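Local coordinates for protein muconate lactonizing enzyme (Corynebacterium glutamicum, PDB 3I4K) that is an enzyme of the mandelate racemase / muconate lactonizing enzyme family, in the enolase superfamily, and binds a magnesium ion in its barrel domain, at residues E186-V191 and V195-D200. Sequence-based numbering, arbitrary orientation.
Sequences ELAREV and VSLRID. With MG (magnesium ion), chain J.
While L197 of the strand packs on A188 and L187 of the helix, the flat groups of 195-200 belong to the alternate residues R198 and D200. The guanidinium of R198 takes S196 OG at its edge, only 7° out of plane, through a straight NE-H bond (NE to OG 3.0 Å); S196 OG also bonds E223. The D200 carboxylate gives OD2 to the magnesium ion at 2.3 Å, while OD1 lies 2.7 Å from the oxygen of a water that is also bound to the metal and accepts the backbone N-H of N202. The side chains that meet between helix and strand are apolar. With CD1 anti to CA (chi2 178°), L197 reaches outward and sets that methyl 3.5 Å from A188 CA, with CD2 of L187 arriving obliquely at 4.0 Å from it. Farther along the chain, V191 CG1 presses on V195 CG2 at 3.3 Å, tighter than usual van der Waals contact, and V195 N donates to V191 O (3.3 Å), closing the turn. L149 and A152 of helix 149-163 also touch L187. This is the helix-to-strand return of a beta-alpha-beta unit (167-171, 177-189, 196-200) in the enolase-type barrel, whose strand ends in D200, a magnesium ligand alongside E226 and D251.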
loop_
_atom_site.group_PDB
_atom_site.type_symbol
_atom_site.label_atom_id
_atom_site.label_comp_id
_atom_site.label_asym_id
_atom_site.label_seq_id
_atom_site.Cartn_x
_atom_site.Cartn_y
_atom_site.Cartn_z
ATOM N N GLU A 186 27.657 -24.043 18.310
ATOM C CA GLU A 186 28.280 -23.931 19.627
ATOM C C GLU A 186 27.836 -22.671 20.346
ATOM O O GLU A 186 27.613 -22.677 21.556
ATOM C CB GLU A 186 29.813 -23.953 19.502
ATOM C CG GLU A 186 30.399 -25.355 19.305
ATOM C CD GLU A 186 31.919 -25.359 19.116
ATOM O OE1 GLU A 186 32.630 -24.703 19.910
ATOM O OE2 GLU A 186 32.400 -26.031 18.175
ATOM N N LEU A 187 27.708 -21.584 19.601
ATOM C CA LEU A 187 27.274 -20.336 20.198
ATOM C C LEU A 187 25.826 -20.468 20.647
ATOM O O LEU A 187 25.412 -19.842 21.624
ATOM C CB LEU A 187 27.415 -19.198 19.186
ATOM C CG LEU A 187 26.838 -17.840 19.571
ATOM C CD1 LEU A 187 27.521 -16.767 18.751
ATOM C CD2 LEU A 187 25.336 -17.824 19.336
ATOM N N ALA A 188 25.066 -21.291 19.927
ATOM C CA ALA A 188 23.658 -21.511 20.231
ATOM C C ALA A 188 23.482 -22.309 21.516
ATOM O O ALA A 188 22.513 -22.116 22.246
ATOM C CB ALA A 188 22.978 -22.228 19.072
ATOM N N ARG A 189 24.417 -23.209 21.791
ATOM C CA ARG A 189 24.336 -24.013 23.000
ATOM C C ARG A 189 24.625 -23.180 24.236
ATOM O O ARG A 189 24.247 -23.553 25.343
ATOM C CB ARG A 189 25.311 -25.184 22.928
ATOM C CG ARG A 189 24.873 -26.261 21.958
ATOM C CD ARG A 189 25.901 -27.369 21.830
ATOM N NE ARG A 189 25.524 -28.318 20.785
ATOM C CZ ARG A 189 25.256 -27.977 19.527
ATOM N NH1 ARG A 189 25.319 -26.706 19.154
ATOM N NH2 ARG A 189 24.929 -28.908 18.638
ATOM N N GLU A 190 25.283 -22.044 24.040
ATOM C CA GLU A 190 25.625 -21.170 25.154
ATOM C C GLU A 190 24.734 -19.945 25.287
ATOM O O GLU A 190 24.909 -19.155 26.210
ATOM C CB GLU A 190 27.067 -20.690 25.026
ATOM C CG GLU A 190 28.112 -21.777 25.119
ATOM C CD GLU A 190 29.507 -21.202 25.203
ATOM O OE1 GLU A 190 29.760 -20.419 26.143
ATOM O OE2 GLU A 190 30.346 -21.526 24.333
ATOM N N VAL A 191 23.779 -19.779 24.381
ATOM C CA VAL A 191 22.925 -18.601 24.435
ATOM C C VAL A 191 21.480 -18.880 24.035
ATOM O O VAL A 191 20.561 -18.185 24.469
ATOM C CB VAL A 191 23.495 -17.486 23.514
ATOM C CG1 VAL A 191 22.660 -16.234 23.625
ATOM C CG2 VAL A 191 24.935 -17.185 23.887
ATOM N N VAL A 195 17.922 -16.221 24.524
ATOM C CA VAL A 195 17.451 -15.374 23.439
ATOM C C VAL A 195 17.080 -16.130 22.167
ATOM O O VAL A 195 17.339 -17.325 22.034
ATOM C CB VAL A 195 18.508 -14.306 23.068
ATOM C CG1 VAL A 195 18.747 -13.370 24.246
ATOM C CG2 VAL A 195 19.803 -14.976 22.663
ATOM N N SER A 196 16.458 -15.410 21.240
ATOM C CA SER A 196 16.049 -15.962 19.955
ATOM C C SER A 196 17.223 -15.780 19.007
ATOM O O SER A 196 17.687 -14.658 18.793
ATOM C CB SER A 196 14.822 -15.211 19.418
ATOM O OG SER A 196 14.522 -15.595 18.076
ATOM N N LEU A 197 17.702 -16.881 18.436
ATOM C CA LEU A 197 18.836 -16.823 17.526
ATOM C C LEU A 197 18.455 -17.021 16.065
ATOM O O LEU A 197 17.773 -17.985 15.729
ATOM C CB LEU A 197 19.872 -17.879 17.926
ATOM C CG LEU A 197 20.506 -17.708 19.311
ATOM C CD1 LEU A 197 21.470 -18.853 19.582
ATOM C CD2 LEU A 197 21.233 -16.362 19.378
ATOM N N ARG A 198 18.906 -16.102 15.213
ATOM C CA ARG A 198 18.661 -16.158 13.774
ATOM C C ARG A 198 20.015 -16.052 13.077
ATOM O O ARG A 198 20.977 -15.554 13.669
ATOM C CB ARG A 198 17.811 -14.974 13.295
ATOM C CG ARG A 198 16.502 -14.758 14.018
ATOM C CD ARG A 198 16.724 -13.960 15.281
ATOM N NE ARG A 198 15.474 -13.720 15.984
ATOM C CZ ARG A 198 14.605 -12.777 15.657
ATOM N NH1 ARG A 198 14.848 -11.971 14.629
ATOM N NH2 ARG A 198 13.496 -12.638 16.369
ATOM N N ILE A 199 20.091 -16.531 11.835
ATOM C CA ILE A 199 21.319 -16.423 11.055
ATOM C C ILE A 199 21.007 -15.762 9.716
ATOM O O ILE A 199 19.839 -15.556 9.368
ATOM C CB ILE A 199 22.001 -17.797 10.832
ATOM C CG1 ILE A 199 21.059 -18.761 10.113
ATOM C CG2 ILE A 199 22.463 -18.365 12.155
ATOM C CD1 ILE A 199 21.119 -18.640 8.605
ATOM N N ASP A 200 22.054 -15.399 8.985
ATOM C CA ASP A 200 21.913 -14.755 7.683
ATOM C C ASP A 200 23.211 -15.029 6.927
ATOM O O ASP A 200 24.290 -14.625 7.373
ATOM C CB ASP A 200 21.698 -13.245 7.863
ATOM C CG ASP A 200 21.465 -12.525 6.546
ATOM O OD1 ASP A 200 21.493 -13.199 5.500
ATOM O OD2 ASP A 200 21.259 -11.286 6.543
HETATM MG MG MG J . 20.058 -9.930 5.173
HETATM O O HOH W 1 20.305 -11.480 3.785
#